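Local coordinates for protein alpha-fucosidase (Bifidobacterium bifidum, PDB 2EAB) that probably hydrolyses alpha-1,2-linked L-fucose, as the catalytic part of a longer Bifidobacterium 1,2-alpha-L-fucosidase, at residues 368-372 against 742-746; 776-780 against 804-809; 130-135 against 406-410. One frame throughout, in Å; residues are numbered along the deposited sequence.

Contact 1: 368-372 against 742-746; sequences KRELE and YQLVE
Y742 carries its ring on the side turned from its own backbone N (chi1 172°), and K368 kinks late in its chain (chi3 74°); together the two torsions bring the phenol oxygen and the ammonium group into the space between two helices. Both helices, 365-386 and 738-751, belong to the glycoside hydrolase family 95 catalytic domain, whose core is an (alpha/alpha)6 barrel. The axes of segments 368-372 and 742-746 cross almost squarely (83°), 12.1 Å apart at closest approach, so long side chains rather than interlocking backbones make this join.

The hydroxyl of Y742 is where those side chains converge. Y742 OH donates to E372 OE2 at 2.6 Å; the acceptor is approached on its syn side, somewhat out of the carboxylate plane. The carboxylate itself stands steeply to the ring and sits at the ring's edge. Also at the ring edge, near its plane, K368 NZ donates to Y742 OH at 3.1 Å, and R369 NH1 adds a weak, bent bond to Y742 OH at 3.2 Å. Two firm bonds and one weak one hold the phenol oxygen in place.

E372 is itself well supplied: a weak hydrogen bond, part of a salt bridge, runs from R369 NH1 to E372 OE1 at 3.0 Å, W809 NE1 also bonds OE1, and Y358 on helix 351-360 bonds OE2. These neighbours would probably keep the carboxylate ionised. K368 has a second mate across the crossing, where its NZ meets E746 OE2 nearly end-on to the C-O bond, in a salt bridge of 2.7 Å.

Contact 2: 776-780 against 804-809; sequences VDEML and ALPDAW. With EDO (1,2-ethanediol), chain G.
M779 reaches across at about a right angle to the side chain of W809, its thioether running beside the indole and P806, which lies on the indole face. The bend at its last torsion (chi3 -85°) turns the methyl toward the indole, where M779 CE comes to 3.8 Å from W809 CH2. The sulfur lies farther off, with M779 SD 5.1 Å from the centre of the W809 six-membered ring and 37° from its normal. This is an oblique Met-aromatic contact. On the proline side the packing is closer, with M779 SD 3.6 Å from P806 CG. The same CG also lies over one face of the W809 ring, near its rim, so this one proline carbon touches both the sulfur and the indole.

L780 starts from a CB directed away from the loop, yet its branch comes back to it: CD2 sits near the ring plane at the edge of W809, 4.2 Å from CZ3. L780 CD2 also touches L805 CD1 at 4.1 Å. V776, one turn earlier, touches the outer corner of the indole obliquely with CG1.

Here the last turn of helix 767-780, in the family 95 catalytic domain, packs on the loop that leads into strand 812-819 of the C-terminal beta domain. A type I turn from P806 to W809 brings the proline and the tryptophan to the same side. The backbones are tied too, A804 N donating to M779 O at 3.0 Å with an N-H...O angle of 154°.

E778 points elsewhere: its carboxylate forms a salt bridge with R734, and OE2 accepts from O1 of a 1,2-ethanediol, probably from the crystallisation liquor, at 2.8 Å.

Contact 3: 130-135 against 406-410; sequences AAEQGN and GDNAH
The short helix 130-133 ends against loop 406-410, and the carbonyl of A130 serves both. A130 O accepts the helix-closing bond from G134 N at 3.0 Å and a nearly straight one (173°) from A409 N, also at 3.0 Å. The two donors arrive from opposite faces of the carbonyl plane. G134 then leaves the helix with a positive phi of 69°, and its O comes to 3.3 Å from A409 CB.

A409 is wedged in with that methyl group. Q133 runs extended alongside it, CD lying 3.5 Å from A409 CB, while the amide NE2 goes on to bond E486. Cutting the Q133 side chain back to an alanine is likely to uncover part of the A409 methyl and leave E486 without this amide partner.

The helix comes from the N-terminal domain of the family 65 type and the loop from the family 95 catalytic domain, so the contact lies on the seam between them. Farther along, N135 takes the crowded first torsion (chi1 65°), turning its amide toward the loop. There N135 OD1 lies 2.9 Å from G406 O, two acceptors with no bond between them. ND2 is linked to the loop through a water, which accepts from N135 ND2 at 3.0 Å and donates to N408 O at 2.9 Å.

In the fold
Contacts 1 and 2 are neighbours, their centres 10 Å apart, on successive helices 738-751 and 767-780. They meet at W809: its NE1 lies 3.2 Å from E372 OE1, a probable hydrogen bond, and its ring meets that of Y742 at a steep angle. The loop 804-809 thereby brings the C-terminal domain against helices 365-386, 738-751 and 767-780. Contact 3 stands apart, about 38 Å from contact 1 and 42 Å from contact 2 between centres, on the opposite side of the chain's centre from contact 2. It is the one nearer a calcium site, the side chain of N135 lying about 11 Å from that of L393; contacts 1 and 2 are away from the known calcium sites.

Contact 1: 368-372 against 742-746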
ATOM      1  N   LYS A 368     -12.004  21.853   8.505  1.00 10.00           N
ATOM      2  CA  LYS A 368     -12.176  20.399   8.584  1.00 10.03           C
ATOM      3  C   LYS A 368     -12.095  19.776   7.194  1.00  9.76           C
ATOM      4  O   LYS A 368     -11.411  18.772   6.995  1.00  9.66           O
ATOM      5  CB  LYS A 368     -13.496  20.013   9.257  1.00 10.16           C
ATOM      6  CG  LYS A 368     -13.531  20.258  10.763  1.00 10.17           C
ATOM      7  CD  LYS A 368     -14.752  19.620  11.406  1.00 10.75           C
ATOM      8  CE  LYS A 368     -14.613  18.100  11.507  1.00 11.04           C
ATOM      9  NZ  LYS A 368     -15.869  17.457  11.966  1.00 11.62           N
ATOM     10  N   ARG A 369     -12.779  20.378   6.226  1.00  9.75           N
ATOM     11  CA  ARG A 369     -12.722  19.886   4.855  1.00  9.84           C
ATOM     12  C   ARG A 369     -11.321  20.025   4.265  1.00  9.74           C
ATOM     13  O   ARG A 369     -10.894  19.174   3.483  1.00  9.38           O
ATOM     14  CB  ARG A 369     -13.768  20.576   3.974  1.00 10.29           C
ATOM     15  CG  ARG A 369     -15.220  20.432   4.456  1.00 11.23           C
ATOM     16  CD  ARG A 369     -15.679  18.978   4.647  1.00 13.84           C
ATOM     17  NE  ARG A 369     -16.946  18.934   5.381  1.00 17.36           N
ATOM     18  CZ  ARG A 369     -17.094  18.540   6.647  1.00 17.33           C
ATOM     19  NH1 ARG A 369     -16.063  18.108   7.362  1.00 16.27           N
ATOM     20  NH2 ARG A 369     -18.296  18.561   7.202  1.00 18.83           N
ATOM     21  N   GLU A 370     -10.598  21.077   4.648  1.00  9.44           N
ATOM     22  CA  GLU A 370      -9.204  21.216   4.219  1.00  9.65           C
ATOM     23  C   GLU A 370      -8.337  20.052   4.701  1.00  9.19           C
ATOM     24  O   GLU A 370      -7.625  19.446   3.902  1.00  9.10           O
ATOM     25  CB  GLU A 370      -8.591  22.555   4.642  1.00  9.60           C
ATOM     26  CG  GLU A 370      -7.127  22.689   4.202  1.00 10.16           C
ATOM     27  CD  GLU A 370      -6.500  24.037   4.511  1.00 10.39           C
ATOM     28  OE1 GLU A 370      -7.207  24.943   5.003  1.00 11.91           O
ATOM     29  OE2 GLU A 370      -5.285  24.185   4.259  1.00 11.24           O
ATOM     30  N   LEU A 371      -8.400  19.739   5.992  1.00  8.93           N
ATOM     31  CA  LEU A 371      -7.577  18.646   6.518  1.00  8.93           C
ATOM     32  C   LEU A 371      -7.978  17.296   5.920  1.00  8.55           C
ATOM     33  O   LEU A 371      -7.119  16.501   5.534  1.00  8.61           O
ATOM     34  CB  LEU A 371      -7.601  18.594   8.050  1.00  9.19           C
ATOM     35  CG  LEU A 371      -6.564  17.641   8.666  1.00  9.70           C
ATOM     36  CD1 LEU A 371      -5.138  18.042   8.301  1.00 11.07           C
ATOM     37  CD2 LEU A 371      -6.714  17.540  10.171  1.00 10.00           C
ATOM     38  N   GLU A 372      -9.281  17.052   5.817  1.00  8.44           N
ATOM     39  CA  GLU A 372      -9.779  15.793   5.265  1.00  8.27           C
ATOM     40  C   GLU A 372      -9.354  15.603   3.808  1.00  8.29           C
ATOM     41  O   GLU A 372      -8.872  14.529   3.427  1.00  8.59           O
ATOM     42  CB  GLU A 372     -11.300  15.709   5.432  1.00  8.46           C
ATOM     43  CG  GLU A 372     -11.713  15.583   6.897  1.00  8.72           C
ATOM     44  CD  GLU A 372     -13.121  16.071   7.200  1.00  9.08           C
ATOM     45  OE1 GLU A 372     -13.916  16.307   6.258  1.00 10.05           O
ATOM     46  OE2 GLU A 372     -13.431  16.213   8.404  1.00  9.43           O
ATOM     47  N   TYR A 742     -17.286   8.187   8.203  1.00  8.57           N
ATOM     48  CA  TYR A 742     -16.743   9.524   8.380  1.00  8.52           C
ATOM     49  C   TYR A 742     -16.207   9.750   9.796  1.00  8.50           C
ATOM     50  O   TYR A 742     -15.156  10.361   9.982  1.00  8.85           O
ATOM     51  CB  TYR A 742     -17.774  10.605   8.030  1.00  9.10           C
ATOM     52  CG  TYR A 742     -17.268  11.970   8.389  1.00  9.62           C
ATOM     53  CD1 TYR A 742     -16.262  12.572   7.640  1.00 10.21           C
ATOM     54  CD2 TYR A 742     -17.740  12.631   9.519  1.00 10.31           C
ATOM     55  CE1 TYR A 742     -15.756  13.815   7.985  1.00 10.08           C
ATOM     56  CE2 TYR A 742     -17.245  13.876   9.874  1.00 11.32           C
ATOM     57  CZ  TYR A 742     -16.250  14.460   9.107  1.00 10.38           C
ATOM     58  OH  TYR A 742     -15.745  15.686   9.458  1.00 10.71           O
ATOM     59  N   GLN A 743     -16.940   9.258  10.788  1.00  8.40           N
ATOM     60  CA  GLN A 743     -16.501   9.385  12.176  1.00  8.92           C
ATOM     61  C   GLN A 743     -15.146   8.704  12.398  1.00  8.45           C
ATOM     62  O   GLN A 743     -14.330   9.179  13.193  1.00  8.49           O
ATOM     63  CB  GLN A 743     -17.547   8.822  13.127  1.00  9.42           C
ATOM     64  CG  GLN A 743     -18.745   9.713  13.362  1.00 12.57           C
ATOM     65  CD  GLN A 743     -19.684   9.101  14.377  1.00 16.58           C
ATOM     66  OE1 GLN A 743     -19.807   9.586  15.499  1.00 19.85           O
ATOM     67  NE2 GLN A 743     -20.325   8.008  13.999  1.00 16.45           N
ATOM     68  N   LEU A 744     -14.904   7.605  11.683  1.00  8.23           N
ATOM     69  CA  LEU A 744     -13.611   6.927  11.746  1.00  8.42           C
ATOM     70  C   LEU A 744     -12.508   7.726  11.052  1.00  8.44           C
ATOM     71  O   LEU A 744     -11.375   7.750  11.531  1.00  8.50           O
ATOM     72  CB  LEU A 744     -13.704   5.497  11.202  1.00  8.63           C
ATOM     73  CG  LEU A 744     -14.507   4.540  12.090  1.00  8.74           C
ATOM     74  CD1 LEU A 744     -14.913   3.324  11.290  1.00 10.49           C
ATOM     75  CD2 LEU A 744     -13.744   4.127  13.355  1.00 10.72           C
ATOM     76  N   VAL A 745     -12.835   8.385   9.940  1.00  8.31           N
ATOM     77  CA  VAL A 745     -11.897   9.310   9.303  1.00  8.75           C
ATOM     78  C   VAL A 745     -11.514  10.427  10.281  1.00  8.55           C
ATOM     79  O   VAL A 745     -10.336  10.744  10.440  1.00  8.26           O
ATOM     80  CB  VAL A 745     -12.465   9.904   7.989  1.00  8.74           C
ATOM     81  CG1 VAL A 745     -11.563  11.015   7.459  1.00  9.88           C
ATOM     82  CG2 VAL A 745     -12.630   8.817   6.932  1.00  9.81           C
ATOM     83  N   GLU A 746     -12.512  10.993  10.957  1.00  8.68           N
ATOM     84  CA  GLU A 746     -12.281  12.027  11.968  1.00  9.11           C
ATOM     85  C   GLU A 746     -11.323  11.531  13.039  1.00  8.81           C
ATOM     86  O   GLU A 746     -10.398  12.243  13.434  1.00  9.00           O
ATOM     87  CB  GLU A 746     -13.585  12.405  12.655  1.00  9.78           C
ATOM     88  CG  GLU A 746     -14.489  13.344  11.914  1.00 11.91           C
ATOM     89  CD  GLU A 746     -15.670  13.753  12.777  1.00 13.94           C
ATOM     90  OE1 GLU A 746     -16.342  12.858  13.335  1.00 14.72           O
ATOM     91  OE2 GLU A 746     -15.921  14.970  12.909  1.00 15.94           O
TER

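Contact 2: 776-780 against 804-809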
ATOM      1  N   VAL A 776     -11.961   6.984   1.597  1.00  6.40           N
ATOM      2  CA  VAL A 776     -12.705   8.089   1.000  1.00  7.01           C
ATOM      3  C   VAL A 776     -13.243   7.684  -0.377  1.00  6.96           C
ATOM      4  O   VAL A 776     -14.415   7.927  -0.686  1.00  7.03           O
ATOM      5  CB  VAL A 776     -11.860   9.374   0.923  1.00  7.17           C
ATOM      6  CG1 VAL A 776     -12.599  10.466   0.165  1.00  7.88           C
ATOM      7  CG2 VAL A 776     -11.506   9.857   2.327  1.00  7.88           C
ATOM      8  N   ASP A 777     -12.405   7.050  -1.195  1.00  6.74           N
ATOM      9  CA  ASP A 777     -12.872   6.545  -2.485  1.00  7.06           C
ATOM     10  C   ASP A 777     -14.094   5.652  -2.315  1.00  6.76           C
ATOM     11  O   ASP A 777     -15.078   5.825  -3.028  1.00  6.80           O
ATOM     12  CB  ASP A 777     -11.775   5.775  -3.223  1.00  6.97           C
ATOM     13  CG  ASP A 777     -10.745   6.682  -3.875  1.00  7.11           C
ATOM     14  OD1 ASP A 777     -10.860   7.915  -3.754  1.00  7.24           O
ATOM     15  OD2 ASP A 777      -9.805   6.154  -4.519  1.00  8.10           O
ATOM     16  N   GLU A 778     -14.037   4.723  -1.356  1.00  6.69           N
ATOM     17  CA  GLU A 778     -15.126   3.771  -1.152  1.00  6.86           C
ATOM     18  C   GLU A 778     -16.403   4.437  -0.643  1.00  6.92           C
ATOM     19  O   GLU A 778     -17.493   3.929  -0.882  1.00  6.70           O
ATOM     20  CB  GLU A 778     -14.707   2.621  -0.227  1.00  6.92           C
ATOM     21  CG  GLU A 778     -13.546   1.763  -0.747  1.00  6.72           C
ATOM     22  CD  GLU A 778     -13.874   0.932  -1.984  1.00  6.91           C
ATOM     23  OE1 GLU A 778     -14.888   0.198  -1.987  1.00  6.76           O
ATOM     24  OE2 GLU A 778     -13.083   0.991  -2.951  1.00  8.15           O
ATOM     25  N   MET A 779     -16.284   5.574   0.041  1.00  7.01           N
ATOM     26  CA  MET A 779     -17.477   6.331   0.426  1.00  8.00           C
ATOM     27  C   MET A 779     -18.194   6.921  -0.780  1.00  7.31           C
ATOM     28  O   MET A 779     -19.426   6.980  -0.815  1.00  7.42           O
ATOM     29  CB  MET A 779     -17.131   7.437   1.418  1.00  7.76           C
ATOM     30  CG  MET A 779     -16.931   6.930   2.835  1.00  8.97           C
ATOM     31  SD  MET A 779     -16.942   8.241   4.060  1.00 11.91           S
ATOM     32  CE  MET A 779     -15.223   8.655   3.907  1.00 11.74           C
ATOM     33  N   LEU A 780     -17.411   7.349  -1.766  1.00  7.12           N
ATOM     34  CA  LEU A 780     -17.947   8.070  -2.916  1.00  7.57           C
ATOM     35  C   LEU A 780     -18.252   7.175  -4.110  1.00  6.96           C
ATOM     36  O   LEU A 780     -19.072   7.539  -4.962  1.00  7.18           O
ATOM     37  CB  LEU A 780     -16.998   9.196  -3.328  1.00  8.04           C
ATOM     38  CG  LEU A 780     -16.615  10.173  -2.213  1.00  8.47           C
ATOM     39  CD1 LEU A 780     -15.637  11.201  -2.747  1.00 10.28           C
ATOM     40  CD2 LEU A 780     -17.841  10.856  -1.608  1.00  9.41           C
ATOM     41  N   ALA A 804     -21.745   5.454   0.403  1.00  7.54           N
ATOM     42  CA  ALA A 804     -21.609   5.707   1.839  1.00  7.66           C
ATOM     43  C   ALA A 804     -21.225   7.163   2.067  1.00  7.66           C
ATOM     44  O   ALA A 804     -20.185   7.482   2.650  1.00  7.64           O
ATOM     45  CB  ALA A 804     -20.603   4.745   2.475  1.00  7.59           C
ATOM     46  N   LEU A 805     -22.099   8.048   1.594  1.00  7.88           N
ATOM     47  CA  LEU A 805     -21.875   9.479   1.677  1.00  8.42           C
ATOM     48  C   LEU A 805     -22.219   9.977   3.079  1.00  9.04           C
ATOM     49  O   LEU A 805     -23.345   9.791   3.543  1.00  8.85           O
ATOM     50  CB  LEU A 805     -22.726  10.204   0.638  1.00  8.66           C
ATOM     51  CG  LEU A 805     -22.659  11.732   0.634  1.00  8.97           C
ATOM     52  CD1 LEU A 805     -21.308  12.218   0.136  1.00 10.57           C
ATOM     53  CD2 LEU A 805     -23.784  12.294  -0.212  1.00 10.53           C
ATOM     54  N   PRO A 806     -21.246  10.599   3.766  1.00  9.60           N
ATOM     55  CA  PRO A 806     -21.529  11.114   5.103  1.00 10.17           C
ATOM     56  C   PRO A 806     -22.473  12.306   5.066  1.00 10.39           C
ATOM     57  O   PRO A 806     -22.383  13.140   4.162  1.00 10.11           O
ATOM     58  CB  PRO A 806     -20.154  11.584   5.601  1.00 10.77           C
ATOM     59  CG  PRO A 806     -19.156  10.965   4.684  1.00 11.00           C
ATOM     60  CD  PRO A 806     -19.846  10.841   3.374  1.00  9.98           C
ATOM     61  N   ASP A 807     -23.357  12.393   6.055  1.00 11.22           N
ATOM     62  CA  ASP A 807     -24.219  13.566   6.201  1.00 12.23           C
ATOM     63  C   ASP A 807     -23.390  14.842   6.396  1.00 12.33           C
ATOM     64  O   ASP A 807     -23.848  15.938   6.065  1.00 12.95           O
ATOM     65  CB  ASP A 807     -25.204  13.388   7.364  1.00 12.74           C
ATOM     66  CG  ASP A 807     -26.211  12.270   7.126  1.00 13.77           C
ATOM     67  OD1 ASP A 807     -26.377  11.816   5.974  1.00 15.17           O
ATOM     68  OD2 ASP A 807     -26.849  11.839   8.110  1.00 15.35           O
ATOM     69  N   ALA A 808     -22.170  14.688   6.914  1.00 12.38           N
ATOM     70  CA  ALA A 808     -21.240  15.803   7.107  1.00 12.42           C
ATOM     71  C   ALA A 808     -20.841  16.481   5.791  1.00 12.17           C
ATOM     72  O   ALA A 808     -20.443  17.649   5.785  1.00 12.76           O
ATOM     73  CB  ALA A 808     -19.997  15.331   7.855  1.00 12.83           C
ATOM     74  N   TRP A 809     -20.934  15.743   4.685  1.00 11.64           N
ATOM     75  CA  TRP A 809     -20.612  16.279   3.367  1.00 11.30           C
ATOM     76  C   TRP A 809     -21.900  16.428   2.556  1.00 11.25           C
ATOM     77  O   TRP A 809     -22.180  15.634   1.657  1.00 11.31           O
ATOM     78  CB  TRP A 809     -19.613  15.376   2.630  1.00 11.00           C
ATOM     79  CG  TRP A 809     -18.312  15.102   3.352  1.00 10.70           C
ATOM     80  CD1 TRP A 809     -17.776  15.797   4.406  1.00 10.83           C
ATOM     81  CD2 TRP A 809     -17.366  14.083   3.024  1.00 10.43           C
ATOM     82  NE1 TRP A 809     -16.563  15.250   4.769  1.00 10.67           N
ATOM     83  CE2 TRP A 809     -16.289  14.198   3.934  1.00 10.24           C
ATOM     84  CE3 TRP A 809     -17.324  13.080   2.048  1.00 10.54           C
ATOM     85  CZ2 TRP A 809     -15.183  13.340   3.897  1.00 10.59           C
ATOM     86  CZ3 TRP A 809     -16.228  12.227   2.015  1.00 10.74           C
ATOM     87  CH2 TRP A 809     -15.172  12.365   2.934  1.00 10.88           C
TER
HETATM   88  C1  EDO G4807     -11.365  -2.168  -2.503  1.00 42.74           C
HETATM   89  O1  EDO G4807     -12.648  -1.752  -3.189  1.00 37.02           O
HETATM   90  C2  EDO G4807     -10.213  -1.343  -3.199  1.00 43.60           C
HETATM   91  O2  EDO G4807     -10.249  -1.665  -4.612  1.00 37.12           O

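Contact 3: 130-135 against 406-410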
ATOM      1  N   ALA A 130      18.406 -13.214  11.797  1.00  6.39           N
ATOM      2  CA  ALA A 130      18.032 -11.823  11.541  1.00  6.25           C
ATOM      3  C   ALA A 130      18.948 -11.116  10.539  1.00  5.96           C
ATOM      4  O   ALA A 130      18.523 -10.156   9.894  1.00  5.95           O
ATOM      5  CB  ALA A 130      17.956 -11.041  12.841  1.00  6.81           C
ATOM      6  N   ALA A 131      20.195 -11.579  10.426  1.00  5.89           N
ATOM      7  CA  ALA A 131      21.135 -11.050   9.436  1.00  5.98           C
ATOM      8  C   ALA A 131      20.774 -11.491   8.022  1.00  5.90           C
ATOM      9  O   ALA A 131      21.030 -10.768   7.062  1.00  5.99           O
ATOM     10  CB  ALA A 131      22.555 -11.468   9.773  1.00  6.08           C
ATOM     11  N   GLU A 132      20.208 -12.689   7.898  1.00  5.68           N
ATOM     12  CA  GLU A 132      19.705 -13.168   6.606  1.00  5.63           C
ATOM     13  C   GLU A 132      18.418 -12.460   6.217  1.00  5.48           C
ATOM     14  O   GLU A 132      18.200 -12.144   5.047  1.00  5.84           O
ATOM     15  CB  GLU A 132      19.436 -14.667   6.643  1.00  5.83           C
ATOM     16  CG  GLU A 132      20.660 -15.558   6.603  1.00  6.39           C
ATOM     17  CD  GLU A 132      20.293 -17.016   6.435  1.00  6.65           C
ATOM     18  OE1 GLU A 132      19.125 -17.380   6.696  1.00  7.03           O
ATOM     19  OE2 GLU A 132      21.173 -17.803   6.029  1.00  7.92           O
ATOM     20  N   GLN A 133      17.546 -12.235   7.192  1.00  5.55           N
ATOM     21  CA  GLN A 133      16.301 -11.544   6.911  1.00  5.77           C
ATOM     22  C   GLN A 133      16.599 -10.128   6.437  1.00  5.62           C
ATOM     23  O   GLN A 133      16.100  -9.691   5.401  1.00  5.81           O
ATOM     24  CB  GLN A 133      15.419 -11.508   8.150  1.00  5.70           C
ATOM     25  CG  GLN A 133      14.055 -10.898   7.867  1.00  5.92           C
ATOM     26  CD  GLN A 133      13.056 -11.098   8.987  1.00  5.84           C
ATOM     27  OE1 GLN A 133      13.327 -11.779   9.986  1.00  6.33           O
ATOM     28  NE2 GLN A 133      11.877 -10.511   8.816  1.00  5.93           N
ATOM     29  N   GLY A 134      17.426  -9.418   7.199  1.00  5.57           N
ATOM     30  CA  GLY A 134      17.765  -8.046   6.877  1.00  5.41           C
ATOM     31  C   GLY A 134      16.589  -7.109   7.044  1.00  5.75           C
ATOM     32  O   GLY A 134      15.596  -7.440   7.689  1.00  6.18           O
ATOM     33  N   ASN A 135      16.738  -5.914   6.486  1.00  5.46           N
ATOM     34  CA  ASN A 135      15.747  -4.855   6.585  1.00  5.93           C
ATOM     35  C   ASN A 135      16.100  -3.720   5.640  1.00  5.78           C
ATOM     36  O   ASN A 135      17.174  -3.721   5.033  1.00  6.11           O
ATOM     37  CB  ASN A 135      15.555  -4.373   8.040  1.00  5.99           C
ATOM     38  CG  ASN A 135      16.797  -3.706   8.652  1.00  6.55           C
ATOM     39  OD1 ASN A 135      17.915  -3.756   8.126  1.00  7.87           O
ATOM     40  ND2 ASN A 135      16.583  -3.076   9.795  1.00  5.21           N
ATOM     41  N   GLY A 406      19.979  -0.171  10.582  1.00  6.85           N
ATOM     42  CA  GLY A 406      20.843  -1.127  11.265  1.00  6.77           C
ATOM     43  C   GLY A 406      20.922  -2.357  10.384  1.00  6.65           C
ATOM     44  O   GLY A 406      20.189  -2.458   9.395  1.00  6.60           O
ATOM     45  N   ASP A 407      21.793  -3.300  10.728  1.00  6.28           N
ATOM     46  CA  ASP A 407      22.036  -4.444   9.845  1.00  6.43           C
ATOM     47  C   ASP A 407      20.922  -5.483   9.842  1.00  6.31           C
ATOM     48  O   ASP A 407      20.599  -6.043   8.794  1.00  6.76           O
ATOM     49  CB  ASP A 407      23.339  -5.156  10.224  1.00  6.26           C
ATOM     50  CG  ASP A 407      24.575  -4.498   9.648  1.00  6.04           C
ATOM     51  OD1 ASP A 407      24.492  -3.384   9.078  1.00  6.02           O
ATOM     52  OD2 ASP A 407      25.657  -5.109   9.803  1.00  6.35           O
ATOM     53  N   ASN A 408      20.357  -5.767  11.010  1.00  6.39           N
ATOM     54  CA  ASN A 408      19.529  -6.956  11.177  1.00  6.66           C
ATOM     55  C   ASN A 408      18.043  -6.657  11.308  1.00  6.56           C
ATOM     56  O   ASN A 408      17.651  -5.567  11.746  1.00  6.78           O
ATOM     57  CB  ASN A 408      19.992  -7.755  12.400  1.00  7.14           C
ATOM     58  CG  ASN A 408      21.365  -8.397  12.218  1.00  7.98           C
ATOM     59  OD1 ASN A 408      21.957  -8.359  11.146  1.00  7.33           O
ATOM     60  ND2 ASN A 408      21.852  -9.038  13.273  1.00 12.32           N
ATOM     61  N   ALA A 409      17.225  -7.645  10.949  1.00  6.62           N
ATOM     62  CA  ALA A 409      15.786  -7.574  11.152  1.00  6.71           C
ATOM     63  C   ALA A 409      15.447  -7.366  12.620  1.00  7.32           C
ATOM     64  O   ALA A 409      16.216  -7.757  13.515  1.00  7.29           O
ATOM     65  CB  ALA A 409      15.131  -8.837  10.648  1.00  7.00           C
ATOM     66  N   HIS A 410      14.285  -6.755  12.857  1.00  7.95           N
ATOM     67  CA  HIS A 410      13.773  -6.514  14.204  1.00  9.30           C
ATOM     68  C   HIS A 410      14.836  -5.793  15.049  1.00  9.28           C
ATOM     69  O   HIS A 410      15.019  -6.091  16.238  1.00 10.29           O
ATOM     70  CB  HIS A 410      13.315  -7.834  14.861  1.00 10.04           C
ATOM     71  CG  HIS A 410      12.501  -8.728  13.962  1.00 12.51           C
ATOM     72  ND1 HIS A 410      11.179  -8.484  13.658  1.00 14.38           N
ATOM     73  CD2 HIS A 410      12.823  -9.876  13.319  1.00 13.27           C
ATOM     74  CE1 HIS A 410      10.726  -9.434  12.860  1.00 14.38           C
ATOM     75  NE2 HIS A 410      11.704 -10.293  12.640  1.00 15.01           N
TER
HETATM   76  O   HOH W   1      15.160  -3.343  12.133  1.00  8.09           O
HETATM   77  O   HOH W   2      18.370  -2.842  12.218  1.00  9.44           O